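Local coordinates for uncharacterized protein (Kutzneria albida DSM 43870, PDB 5M6Q) that probably acts as a microbial transglutaminase, cross-linking proteins by joining the side-chain amide of glutamine to primary amines such as lysine, at residues 3-7 / 198-202; 21-26 / 37-41; 51-55 / 220-224; 127-131 / 205-209; 167-173 / 209-213. All blocks are in the same frame, centred on the assembly; numbering follows the deposited sequence.

Interaction 1 (3-7 / 198-202); sequences LAPPL and YQSTL
Gln199 makes the one hydrogen bond between the two segments, its NE2 donating to O of Pro5 over 3.1 Å in a nearly straight line (163°). The acceptor lies close to the plane of the glutamine amide, while the nitrogen is somewhat tilted from the plane of the proline carbonyl. CG of Gln199 stands anti to the backbone N (chi1 175°) and the chain runs on extended, so the amide is carried off the strand to the N-terminal arm. Pro5 O also accepts from Arg14 NH1, and Gln199 OE1 takes weak bonds from Arg14 and Trp16. A leucine in place of Gln199 would probably cost the Pro5 carbonyl this donor, leaving the arm less firmly tied to the strand. Van der Waals packing falls mainly to Leu7, whose branches divide the work. CD2 of Leu7 rests on the backbone O of Gln199 at 3.7 Å. CD1 of Leu7 meets CG2 of Thr201, also at 3.7 Å, the two side chains crossing at about a right angle. Thr201 thus gives its methyl to the leucine while its OG1 caps the N of His204, making this residue the N-cap of helix 202-205. The whole is an N-terminal arm laid over strand 196-200, the neighbour of the outermost strand 13-17 in the antiparallel sheet.

Interaction 2 (21-26 / 37-41); sequences YVEAWE and ERENL
Val22 of helix 18-28 offers its two methyls to two different partners on helix 35-41. CG2 of Val22 packs on CD2 of Leu41 at 3.6 Å, while CG1 of Val22 lies against one face of the Arg38 guanidinium, 3.7 Å from NH2. The Leu41 side chain stands anti to its own backbone N (chi1 -173°) and spans the gap between the helices, its other methyl, CD1, reaching CE2 of the Tyr21 ring at 4.1 Å. The axes of the two segments stay 12.8 Å apart, so the contact is made by side chains alone; their directions differ by 132°, an obliquely crossed, roughly antiparallel pair of consecutive helices. Arg38 runs extended from CG to NE across Val22 and ends in a long salt bridge, NH2 to OE2 of Glu26 at 3.5 Å. Carboxylate and guanidinium planes are 74° apart, far from a flat paired arrangement, and the same Glu26 oxygen accepts from Met33 N. At the other end the Glu37 carboxylate stands perpendicular to the Trp25 ring, with OE1 3.8 Å from CH2. Glu37 is held by Arg31 and Thr34, Trp25 by Asn52. The chemistry is therefore mixed: aliphatic packing joins the helices directly, and the loosely matched ion pair at the more exposed side probably adds only modestly.

Interaction 3 (51-55 / 220-224); sequences VNLNR and AFAKK
The chain from Asn52 to Arg55 runs at about 92° to the 220-224 segment where helix 47-53 ends, with CA of Leu53 only 4.2 Å from CA of Ala222. This is a helix C-terminus docked on a strand edge of the antiparallel sheet, the edge turned away from neighbouring strand 122-131. Leu53 O accepts from Lys223 N at 2.9 Å and also receives a CA-H...O contact from Ala222. Asn54 leaves the helix with positive phi (65°), and its side chain points toward the strand. CD2 of Leu53 packs on CB of Ala222 at 4.0 Å and lies near CB of Ala220 as well. Arg55 reaches a strand carbonyl: a bend at chi3 (56°) brings NH1 to O of Phe221 at 2.9 Å, the oxygen lying in the guanidinium plane and the bond nearly straight. NH2 of the same group forms a salt bridge with Asp57, and the two bonds together probably fix the rotation of the guanidinium. A methionine at Arg55 would probably leave both the Phe221 carbonyl and Asp57 without their mate. One water accepts from Phe221 N at 2.8 Å and from Arg55 NH1, so the peptide groups of this edge are taken up in turn. The last is Lys223 O, which ND2 of Asn54 reaches at 3.0 Å from well above the carbonyl plane rather than along a lone pair.

Interaction 4 (127-131 / 205-209); sequences FSKRF and YSRPL
Arg130 lays its aliphatic chain over one face of the Tyr205 ring, with CD 4.0 Å from CE2 of Tyr205. The two side chains slide past each other in opposite directions, and their flat ends are turned 72° apart. At its far end Tyr205 OH gives a weak hydrogen bond to Ser128 O at 2.7 Å, and its CE2 also rests on the Ser128 side chain. Arg130, bent at chi3 (58°), sends its guanidinium the other way, toward the backbone carbonyls of Tyr205 and Arg207. Arg130 NH1 donates to Tyr205 O at 2.8 Å, with that oxygen slightly tilted from the guanidinium plane. Arg207 O is gripped end-on by NH1 of Arg130 at 2.7 Å and NH2 of Arg130 at 2.8 Å, and lies in the plane of the group. The Ser206 peptide covers one guanidinium face, and CD1 of Leu209 closes in on Arg130 NH1 at 3.7 Å. In fold terms, strand 122-131 is an inner strand of the antiparallel sheet, and the loop leaving helix 202-205 lies over the side to which Ser128 and Arg130 point. The carbonyls that Arg130 meets come in close succession as the chain leaves that helix. Ser206 OG bonds to Leu202 O and Gln215. Ser128 OG also bonds to Gln215, and His187 meets the Tyr205 ring edge-to-face.

Interaction 5 (167-173 / 209-213); sequences RPGYVNF and LQDFD
A polar surface contact joins two loops, with Arg167, Tyr170 and Val171 meeting Gln210, Asp211 and Phe212 just before strands 174-179 and 214-223, which flank strand 122-131 in the sheet. Arg167 lies extended beside Gln210, pointing the same way, and its NH1 serves two acceptors of that residue. One is the backbone O of Gln210 at 2.9 Å; the other is OE1 of Gln210 at 3.0 Å, approached in the carbonyl plane on a lone pair. Both oxygens sit in the guanidinium plane, and the bend of Gln210 at chi2 (-59°) brings its amide oxygen round to the same nitrogen. Tyr170, from the same loop as Arg167, covers Gln210, CE1 of the ring touching CB of Gln210 at 3.4 Å and the Gln210 carbonyl lying over the ring face. The carboxylate of Asp211 comes to the ring's edge, where OD2 accepts from Val171 N at 3.1 Å with its anti lone pair. A type II turn from Arg167 to Tyr170, with Gly169 at its positive-phi position, probably sets both side chains toward the 209-213 loop. The Phe212 ring lies against the backbone of 171-173, its CE1 3.4 Å from Val171 O. One water joins Arg167 N, Val171 O and Asp211 O. With Arg167 met here by neutral oxygens and much of the binding carried by main-chain groups and water, the contact probably depends on loop shape as much as on charge.

How the interactions relate
From the N terminus, interaction 1 opens first and closes only at 198-202, tying the leading arm to strand 196-200. Interaction 2 is a short helical hairpin lying wholly within that span; Leu3 packs on its first helix at Tyr21, Ala24 and Trp25. Interaction 3 opens next, on the following helix, touching interaction 2 through Trp25 and Asn52, and closes near the C terminus, so it crosses interaction 1. Within its span lie interactions 4 and 5, which also cross interaction 1. These two end on one continuous run of chain and share Leu209, joining strand 122-131 and the loop before strand 174-179 to it, on the opposite side of the molecule's centre from interaction 3.

Interaction 1 (3-7 / 198-202)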
# COMPACT_ATOMS: atom_id res chain seq x y z
N LEU A 3 -12.38 -12.27 -0.11
CA LEU A 3 -11.71 -12.82 1.06
C LEU A 3 -12.67 -12.80 2.25
O LEU A 3 -12.75 -13.76 3.02
CB LEU A 3 -10.43 -12.03 1.37
CG LEU A 3 -9.53 -12.57 2.49
CD1 LEU A 3 -8.06 -12.27 2.21
CD2 LEU A 3 -9.92 -11.97 3.82
N ALA A 4 -13.39 -11.70 2.38
CA ALA A 4 -14.34 -11.49 3.45
C ALA A 4 -15.55 -10.77 2.89
O ALA A 4 -15.45 -10.10 1.88
CB ALA A 4 -13.72 -10.68 4.58
N PRO A 5 -16.70 -10.90 3.56
CA PRO A 5 -17.85 -10.13 3.07
C PRO A 5 -17.65 -8.64 3.33
O PRO A 5 -16.79 -8.25 4.12
CB PRO A 5 -19.02 -10.68 3.89
CG PRO A 5 -18.40 -11.20 5.13
CD PRO A 5 -17.05 -11.73 4.72
N PRO A 6 -18.43 -7.80 2.65
CA PRO A 6 -18.39 -6.37 2.96
C PRO A 6 -18.87 -6.06 4.38
O PRO A 6 -19.40 -6.92 5.09
CB PRO A 6 -19.33 -5.75 1.91
CG PRO A 6 -20.19 -6.88 1.44
CD PRO A 6 -19.35 -8.11 1.53
N LEU A 7 -18.65 -4.82 4.80
CA LEU A 7 -19.11 -4.36 6.09
C LEU A 7 -20.61 -4.12 6.06
O LEU A 7 -21.16 -3.76 5.02
CB LEU A 7 -18.39 -3.08 6.49
CG LEU A 7 -16.89 -3.20 6.68
CD1 LEU A 7 -16.29 -1.81 6.88
CD2 LEU A 7 -16.61 -4.09 7.87
N TYR A 198 -7.76 -5.44 11.21
CA TYR A 198 -8.94 -4.61 11.02
C TYR A 198 -9.35 -4.54 9.57
O TYR A 198 -8.51 -4.46 8.68
CB TYR A 198 -8.70 -3.17 11.51
CG TYR A 198 -8.27 -3.05 12.93
CD1 TYR A 198 -8.97 -3.70 13.96
CD2 TYR A 198 -7.18 -2.25 13.28
CE1 TYR A 198 -8.58 -3.56 15.29
CE2 TYR A 198 -6.79 -2.11 14.59
CZ TYR A 198 -7.49 -2.77 15.59
OH TYR A 198 -7.08 -2.60 16.89
N GLN A 199 -10.64 -4.52 9.34
CA GLN A 199 -11.20 -4.31 8.02
C GLN A 199 -12.06 -3.07 8.14
O GLN A 199 -13.13 -3.11 8.77
CB GLN A 199 -12.00 -5.54 7.56
CG GLN A 199 -12.71 -5.37 6.23
CD GLN A 199 -13.72 -6.48 5.97
OE1 GLN A 199 -14.00 -7.30 6.85
NE2 GLN A 199 -14.28 -6.50 4.75
N SER A 200 -11.59 -1.96 7.58
CA SER A 200 -12.24 -0.66 7.81
C SER A 200 -12.78 -0.00 6.56
O SER A 200 -12.33 -0.28 5.44
CB SER A 200 -11.26 0.30 8.48
OG SER A 200 -10.86 -0.21 9.73
N THR A 201 -13.76 0.87 6.75
CA THR A 201 -14.08 1.82 5.69
C THR A 201 -12.88 2.74 5.53
O THR A 201 -12.10 2.92 6.47
CB THR A 201 -15.30 2.67 6.00
OG1 THR A 201 -14.98 3.52 7.09
CG2 THR A 201 -16.52 1.81 6.35
N LEU A 202 -12.75 3.37 4.36
CA LEU A 202 -11.71 4.35 4.14
C LEU A 202 -11.81 5.51 5.13
O LEU A 202 -10.81 5.95 5.66
CB LEU A 202 -11.76 4.89 2.71
CG LEU A 202 -10.71 5.97 2.45
CD1 LEU A 202 -9.30 5.41 2.61
CD2 LEU A 202 -10.90 6.64 1.09

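Interaction 2 (21-26 / 37-41)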
# COMPACT_ATOMS: atom_id res chain seq x y z
N TYR A 21 -8.30 -14.42 10.21
CA TYR A 21 -7.88 -13.75 8.99
C TYR A 21 -7.05 -14.67 8.09
O TYR A 21 -7.23 -14.70 6.87
CB TYR A 21 -7.08 -12.48 9.32
CG TYR A 21 -6.53 -11.81 8.10
CD1 TYR A 21 -7.37 -11.17 7.19
CD2 TYR A 21 -5.17 -11.83 7.84
CE1 TYR A 21 -6.86 -10.56 6.06
CE2 TYR A 21 -4.65 -11.22 6.72
CZ TYR A 21 -5.49 -10.59 5.84
OH TYR A 21 -4.95 -10.01 4.72
N VAL A 22 -6.15 -15.43 8.70
CA VAL A 22 -5.29 -16.32 7.93
C VAL A 22 -6.13 -17.37 7.20
O VAL A 22 -5.94 -17.59 6.01
CB VAL A 22 -4.23 -16.98 8.83
CG1 VAL A 22 -3.48 -18.06 8.07
CG2 VAL A 22 -3.24 -15.94 9.30
N GLU A 23 -7.08 -17.97 7.90
CA GLU A 23 -7.98 -18.93 7.27
C GLU A 23 -8.76 -18.30 6.12
O GLU A 23 -8.89 -18.91 5.07
CB GLU A 23 -8.95 -19.53 8.28
CG GLU A 23 -8.32 -20.64 9.11
CD GLU A 23 -9.23 -21.16 10.21
OE1 GLU A 23 -10.47 -20.98 10.11
OE2 GLU A 23 -8.69 -21.74 11.19
N ALA A 24 -9.27 -17.10 6.30
CA ALA A 24 -9.97 -16.45 5.19
C ALA A 24 -9.00 -16.20 4.05
O ALA A 24 -9.32 -16.45 2.89
CB ALA A 24 -10.63 -15.17 5.64
N TRP A 25 -7.81 -15.72 4.38
CA TRP A 25 -6.76 -15.48 3.40
C TRP A 25 -6.41 -16.75 2.62
O TRP A 25 -6.25 -16.72 1.41
CB TRP A 25 -5.52 -14.93 4.11
CG TRP A 25 -4.43 -14.42 3.20
CD1 TRP A 25 -4.23 -13.12 2.82
CD2 TRP A 25 -3.39 -15.18 2.58
NE1 TRP A 25 -3.13 -13.03 2.01
CE2 TRP A 25 -2.60 -14.28 1.84
CE3 TRP A 25 -3.05 -16.54 2.58
CZ2 TRP A 25 -1.49 -14.70 1.10
CZ3 TRP A 25 -1.95 -16.95 1.85
CH2 TRP A 25 -1.18 -16.03 1.11
N GLU A 26 -6.30 -17.87 3.33
CA GLU A 26 -5.94 -19.12 2.68
C GLU A 26 -7.06 -19.64 1.78
O GLU A 26 -6.78 -20.22 0.73
CB GLU A 26 -5.57 -20.18 3.72
CG GLU A 26 -4.25 -19.86 4.40
CD GLU A 26 -3.97 -20.76 5.59
OE1 GLU A 26 -4.90 -21.46 6.04
OE2 GLU A 26 -2.82 -20.76 6.08
N GLU A 37 5.60 -16.03 5.37
CA GLU A 37 4.47 -15.11 5.25
C GLU A 37 3.86 -14.82 6.62
O GLU A 37 3.58 -13.67 6.95
CB GLU A 37 3.42 -15.66 4.29
CG GLU A 37 3.86 -15.60 2.83
CD GLU A 37 2.85 -16.25 1.87
OE1 GLU A 37 2.28 -17.31 2.21
OE2 GLU A 37 2.65 -15.68 0.78
N ARG A 38 3.70 -15.87 7.43
CA ARG A 38 3.21 -15.70 8.79
C ARG A 38 4.12 -14.81 9.60
O ARG A 38 3.66 -14.00 10.39
CB ARG A 38 3.06 -17.05 9.50
CG ARG A 38 1.80 -17.79 9.14
CD ARG A 38 1.83 -19.18 9.73
NE ARG A 38 0.71 -19.99 9.26
CZ ARG A 38 -0.48 -20.03 9.84
NH1 ARG A 38 -0.71 -19.30 10.92
NH2 ARG A 38 -1.43 -20.81 9.33
N GLU A 39 5.42 -14.94 9.39
CA GLU A 39 6.37 -14.10 10.10
C GLU A 39 6.25 -12.63 9.68
O GLU A 39 6.45 -11.72 10.48
CB GLU A 39 7.79 -14.63 9.86
CG GLU A 39 8.87 -13.94 10.67
CD GLU A 39 10.20 -14.68 10.59
OE1 GLU A 39 10.24 -15.79 10.02
OE2 GLU A 39 11.21 -14.15 11.12
N ASN A 40 5.93 -12.40 8.41
CA ASN A 40 5.77 -11.05 7.91
C ASN A 40 4.46 -10.45 8.44
O ASN A 40 4.43 -9.30 8.88
CB ASN A 40 5.79 -11.02 6.38
CG ASN A 40 7.19 -10.75 5.80
OD1 ASN A 40 7.93 -9.90 6.29
ND2 ASN A 40 7.53 -11.47 4.75
N LEU A 41 3.40 -11.25 8.41
CA LEU A 41 2.11 -10.84 8.96
C LEU A 41 2.25 -10.38 10.41
O LEU A 41 1.68 -9.36 10.80
CB LEU A 41 1.10 -11.98 8.85
CG LEU A 41 -0.35 -11.67 9.23
CD1 LEU A 41 -0.91 -10.55 8.35
CD2 LEU A 41 -1.22 -12.92 9.09

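Interaction 3 (51-55 / 220-224)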
# COMPACT_ATOMS: atom_id res chain seq x y z
N VAL A 51 2.38 -9.09 3.04
CA VAL A 51 1.91 -10.41 2.68
C VAL A 51 1.05 -10.35 1.41
O VAL A 51 1.16 -11.20 0.53
CB VAL A 51 1.16 -11.05 3.84
CG1 VAL A 51 0.41 -12.30 3.37
CG2 VAL A 51 2.17 -11.41 4.94
N ASN A 52 0.22 -9.33 1.29
CA ASN A 52 -0.64 -9.25 0.12
C ASN A 52 0.08 -8.89 -1.19
O ASN A 52 -0.40 -9.23 -2.26
CB ASN A 52 -1.78 -8.26 0.37
CG ASN A 52 -2.85 -8.82 1.29
OD1 ASN A 52 -2.94 -10.03 1.48
ND2 ASN A 52 -3.65 -7.95 1.87
N LEU A 53 1.23 -8.23 -1.12
CA LEU A 53 2.01 -7.99 -2.33
C LEU A 53 2.62 -9.28 -2.87
O LEU A 53 2.87 -9.38 -4.06
CB LEU A 53 3.10 -6.96 -2.08
CG LEU A 53 2.53 -5.57 -1.80
CD1 LEU A 53 3.59 -4.68 -1.20
CD2 LEU A 53 1.99 -4.97 -3.10
N ASN A 54 2.85 -10.26 -1.99
CA ASN A 54 3.22 -11.62 -2.43
C ASN A 54 4.57 -11.59 -3.13
O ASN A 54 4.81 -12.30 -4.10
CB ASN A 54 2.14 -12.21 -3.35
CG ASN A 54 2.32 -13.71 -3.61
OD1 ASN A 54 2.99 -14.40 -2.84
ND2 ASN A 54 1.73 -14.21 -4.68
N ARG A 55 5.46 -10.75 -2.63
CA ARG A 55 6.74 -10.50 -3.27
C ARG A 55 7.90 -10.69 -2.34
O ARG A 55 8.15 -9.86 -1.45
CB ARG A 55 6.76 -9.10 -3.84
CG ARG A 55 6.12 -9.05 -5.19
CD ARG A 55 6.16 -7.67 -5.72
NE ARG A 55 7.50 -7.12 -5.76
CZ ARG A 55 7.76 -5.86 -6.09
NH1 ARG A 55 6.74 -5.06 -6.39
NH2 ARG A 55 9.00 -5.41 -6.12
N ALA A 220 1.69 -0.27 -6.11
CA ALA A 220 2.83 -1.17 -6.17
C ALA A 220 2.43 -2.43 -6.89
O ALA A 220 1.25 -2.79 -6.94
CB ALA A 220 3.35 -1.50 -4.76
N PHE A 221 3.41 -3.12 -7.47
CA PHE A 221 3.13 -4.37 -8.13
C PHE A 221 3.04 -5.50 -7.13
O PHE A 221 3.90 -5.66 -6.27
CB PHE A 221 4.17 -4.67 -9.21
CG PHE A 221 3.94 -3.90 -10.47
CD1 PHE A 221 2.81 -4.15 -11.23
CD2 PHE A 221 4.80 -2.89 -10.86
CE1 PHE A 221 2.57 -3.44 -12.38
CE2 PHE A 221 4.56 -2.17 -12.02
CZ PHE A 221 3.44 -2.44 -12.78
N ALA A 222 1.96 -6.24 -7.23
CA ALA A 222 1.80 -7.46 -6.45
C ALA A 222 1.99 -8.63 -7.41
O ALA A 222 1.76 -8.52 -8.61
CB ALA A 222 0.43 -7.52 -5.77
N LYS A 223 2.41 -9.77 -6.87
CA LYS A 223 2.47 -10.97 -7.69
C LYS A 223 1.15 -11.74 -7.55
O LYS A 223 0.72 -12.03 -6.44
CB LYS A 223 3.66 -11.83 -7.28
CG LYS A 223 3.79 -13.09 -8.11
CD LYS A 223 4.93 -13.96 -7.60
CE LYS A 223 4.79 -15.39 -8.12
NZ LYS A 223 5.97 -16.20 -7.72
N LYS A 224 0.50 -12.03 -8.68
CA LYS A 224 -0.73 -12.83 -8.69
C LYS A 224 -0.53 -14.21 -8.05
O LYS A 224 0.59 -14.68 -7.91
CB LYS A 224 -1.22 -13.03 -10.12
CG LYS A 224 -1.70 -11.79 -10.83
CD LYS A 224 -1.89 -12.12 -12.31
CE LYS A 224 -2.03 -10.87 -13.15
NZ LYS A 224 -2.07 -11.19 -14.61
O HOH W 1 5.99 -2.14 -7.32

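Interaction 4 (127-131 / 205-209)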
# COMPACT_ATOMS: atom_id res chain seq x y z
N PHE A 127 -2.26 0.45 -1.62
CA PHE A 127 -2.38 0.50 -0.18
C PHE A 127 -2.24 1.95 0.22
O PHE A 127 -1.74 2.76 -0.54
CB PHE A 127 -1.35 -0.40 0.51
CG PHE A 127 0.06 -0.03 0.21
CD1 PHE A 127 0.73 0.90 0.98
CD2 PHE A 127 0.74 -0.64 -0.84
CE1 PHE A 127 2.06 1.24 0.71
CE2 PHE A 127 2.06 -0.29 -1.12
CZ PHE A 127 2.71 0.64 -0.34
N SER A 128 -2.69 2.28 1.43
CA SER A 128 -2.62 3.63 1.93
C SER A 128 -1.75 3.66 3.16
O SER A 128 -1.93 2.86 4.09
CB SER A 128 -4.00 4.17 2.27
OG SER A 128 -3.87 5.49 2.76
N LYS A 129 -0.84 4.61 3.19
CA LYS A 129 0.07 4.73 4.30
C LYS A 129 -0.15 6.04 5.02
O LYS A 129 -0.23 7.10 4.40
CB LYS A 129 1.53 4.61 3.82
CG LYS A 129 2.56 4.83 4.90
CD LYS A 129 3.95 5.02 4.25
CE LYS A 129 5.00 5.37 5.28
NZ LYS A 129 5.14 4.32 6.35
N ARG A 130 -0.24 5.96 6.34
CA ARG A 130 -0.33 7.13 7.18
C ARG A 130 0.96 7.26 7.97
O ARG A 130 1.51 6.26 8.46
CB ARG A 130 -1.54 7.04 8.12
CG ARG A 130 -2.87 6.77 7.41
CD ARG A 130 -4.07 6.90 8.35
NE ARG A 130 -4.15 8.23 8.97
CZ ARG A 130 -5.07 8.59 9.86
NH1 ARG A 130 -6.02 7.74 10.23
NH2 ARG A 130 -5.05 9.82 10.38
N PHE A 131 1.45 8.48 8.09
CA PHE A 131 2.74 8.70 8.71
C PHE A 131 2.86 10.13 9.25
O PHE A 131 1.94 10.94 9.14
CB PHE A 131 3.87 8.39 7.72
CG PHE A 131 3.86 9.26 6.47
CD1 PHE A 131 2.99 9.00 5.43
CD2 PHE A 131 4.76 10.32 6.35
CE1 PHE A 131 3.00 9.78 4.28
CE2 PHE A 131 4.78 11.11 5.19
CZ PHE A 131 3.89 10.84 4.15
N TYR A 205 -10.40 4.23 8.48
CA TYR A 205 -8.96 4.06 8.35
C TYR A 205 -8.26 5.43 8.35
O TYR A 205 -7.17 5.59 8.90
CB TYR A 205 -8.60 3.27 7.09
CG TYR A 205 -7.10 3.21 6.90
CD1 TYR A 205 -6.31 2.40 7.72
CD2 TYR A 205 -6.46 4.03 5.98
CE1 TYR A 205 -4.93 2.37 7.58
CE2 TYR A 205 -5.08 4.01 5.83
CZ TYR A 205 -4.33 3.17 6.64
OH TYR A 205 -2.95 3.15 6.53
N SER A 206 -8.90 6.43 7.75
CA SER A 206 -8.30 7.76 7.56
C SER A 206 -8.60 8.77 8.68
O SER A 206 -8.15 9.92 8.61
CB SER A 206 -8.77 8.35 6.23
OG SER A 206 -8.59 7.45 5.15
N ARG A 207 -9.37 8.37 9.68
CA ARG A 207 -9.83 9.31 10.71
C ARG A 207 -8.68 10.06 11.41
O ARG A 207 -7.58 9.54 11.55
CB ARG A 207 -10.67 8.56 11.74
CG ARG A 207 -9.87 7.69 12.66
CD ARG A 207 -10.76 6.74 13.45
NE ARG A 207 -9.96 6.02 14.44
CZ ARG A 207 -9.14 5.01 14.15
NH1 ARG A 207 -9.01 4.59 12.89
NH2 ARG A 207 -8.44 4.43 15.12
N PRO A 208 -8.94 11.31 11.85
CA PRO A 208 -7.95 12.14 12.54
C PRO A 208 -7.35 11.42 13.74
O PRO A 208 -8.07 10.84 14.54
CB PRO A 208 -8.77 13.35 12.99
CG PRO A 208 -9.88 13.43 12.00
CD PRO A 208 -10.23 12.01 11.70
N LEU A 209 -6.02 11.44 13.83
CA LEU A 209 -5.32 10.76 14.91
C LEU A 209 -4.11 11.60 15.29
O LEU A 209 -3.54 12.29 14.44
CB LEU A 209 -4.90 9.35 14.47
CG LEU A 209 -5.99 8.29 14.33
CD1 LEU A 209 -5.39 6.99 13.79
CD2 LEU A 209 -6.68 8.04 15.66

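Interaction 5 (167-173 / 209-213)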
# COMPACT_ATOMS: atom_id res chain seq x y z
N ARG A 167 6.15 10.28 15.26
CA ARG A 167 5.92 11.36 16.21
C ARG A 167 6.24 10.83 17.61
O ARG A 167 5.71 9.80 18.02
CB ARG A 167 4.49 11.86 16.12
CG ARG A 167 4.24 13.02 17.07
CD ARG A 167 2.86 13.58 16.97
NE ARG A 167 2.75 14.73 17.86
CZ ARG A 167 1.62 15.19 18.36
NH1 ARG A 167 0.46 14.61 18.07
NH2 ARG A 167 1.65 16.25 19.16
N PRO A 168 7.14 11.52 18.34
CA PRO A 168 7.56 11.03 19.67
C PRO A 168 6.36 10.71 20.57
O PRO A 168 5.49 11.56 20.74
CB PRO A 168 8.37 12.20 20.24
CG PRO A 168 8.78 13.02 19.05
CD PRO A 168 7.70 12.84 18.02
N GLY A 169 6.30 9.48 21.08
CA GLY A 169 5.16 9.05 21.88
C GLY A 169 4.01 8.40 21.12
O GLY A 169 3.00 8.04 21.72
N TYR A 170 4.16 8.24 19.81
CA TYR A 170 3.11 7.66 18.97
C TYR A 170 3.64 6.52 18.09
O TYR A 170 4.84 6.23 18.09
CB TYR A 170 2.44 8.76 18.13
CG TYR A 170 1.68 9.72 19.01
CD1 TYR A 170 0.42 9.41 19.47
CD2 TYR A 170 2.25 10.92 19.42
CE1 TYR A 170 -0.28 10.26 20.31
CE2 TYR A 170 1.56 11.78 20.26
CZ TYR A 170 0.29 11.44 20.70
OH TYR A 170 -0.41 12.28 21.53
N VAL A 171 2.75 5.86 17.37
CA VAL A 171 3.14 4.78 16.46
C VAL A 171 3.71 5.39 15.17
O VAL A 171 3.25 6.44 14.73
CB VAL A 171 1.94 3.85 16.17
CG1 VAL A 171 2.34 2.70 15.27
CG2 VAL A 171 1.34 3.33 17.47
N ASN A 172 4.71 4.74 14.57
CA ASN A 172 5.36 5.30 13.38
C ASN A 172 4.42 5.43 12.18
O ASN A 172 4.40 6.46 11.50
CB ASN A 172 6.59 4.46 12.99
CG ASN A 172 6.34 2.96 13.06
OD1 ASN A 172 5.20 2.49 13.07
ND2 ASN A 172 7.42 2.19 13.11
N PHE A 173 3.62 4.40 11.91
CA PHE A 173 2.82 4.42 10.70
C PHE A 173 1.56 3.58 10.81
O PHE A 173 1.38 2.83 11.77
CB PHE A 173 3.67 3.94 9.51
CG PHE A 173 4.42 2.66 9.79
CD1 PHE A 173 3.75 1.48 10.07
CD2 PHE A 173 5.81 2.65 9.76
CE1 PHE A 173 4.44 0.30 10.31
CE2 PHE A 173 6.51 1.48 10.02
CZ PHE A 173 5.82 0.30 10.29
N LEU A 209 -6.02 11.44 13.83
CA LEU A 209 -5.32 10.76 14.91
C LEU A 209 -4.11 11.60 15.29
O LEU A 209 -3.54 12.29 14.44
CB LEU A 209 -4.90 9.35 14.47
CG LEU A 209 -5.99 8.29 14.33
CD1 LEU A 209 -5.39 6.99 13.79
CD2 LEU A 209 -6.68 8.04 15.66
N GLN A 210 -3.71 11.54 16.55
CA GLN A 210 -2.55 12.30 17.00
C GLN A 210 -1.26 11.77 16.37
O GLN A 210 -0.29 12.49 16.26
CB GLN A 210 -2.43 12.26 18.54
CG GLN A 210 -3.48 13.08 19.32
CD GLN A 210 -3.47 14.56 18.96
OE1 GLN A 210 -2.41 15.17 18.78
NE2 GLN A 210 -4.65 15.15 18.86
N ASP A 211 -1.25 10.49 16.01
CA ASP A 211 -0.05 9.82 15.52
C ASP A 211 0.44 10.41 14.20
O ASP A 211 1.64 10.51 13.97
CB ASP A 211 -0.29 8.31 15.31
CG ASP A 211 -0.88 7.63 16.52
OD1 ASP A 211 -2.06 7.89 16.87
OD2 ASP A 211 -0.16 6.80 17.12
N PHE A 212 -0.50 10.76 13.33
CA PHE A 212 -0.21 10.98 11.91
C PHE A 212 -0.71 12.32 11.37
O PHE A 212 -1.81 12.74 11.71
CB PHE A 212 -0.85 9.88 11.07
CG PHE A 212 -0.64 8.50 11.61
CD1 PHE A 212 0.65 8.03 11.84
CD2 PHE A 212 -1.73 7.67 11.85
CE1 PHE A 212 0.85 6.76 12.34
CE2 PHE A 212 -1.55 6.39 12.33
CZ PHE A 212 -0.26 5.92 12.58
N ASP A 213 0.04 12.97 10.48
CA ASP A 213 -0.52 14.15 9.82
C ASP A 213 -0.43 14.06 8.29
O ASP A 213 -0.77 15.01 7.58
CB ASP A 213 0.14 15.43 10.34
CG ASP A 213 1.64 15.49 10.10
OD1 ASP A 213 2.27 14.45 9.80
OD2 ASP A 213 2.21 16.60 10.22
O HOH W 2 3.79 8.94 14.28
O HOH W 3 -1.51 17.43 19.17
O HOH W 4 -0.78 14.84 20.94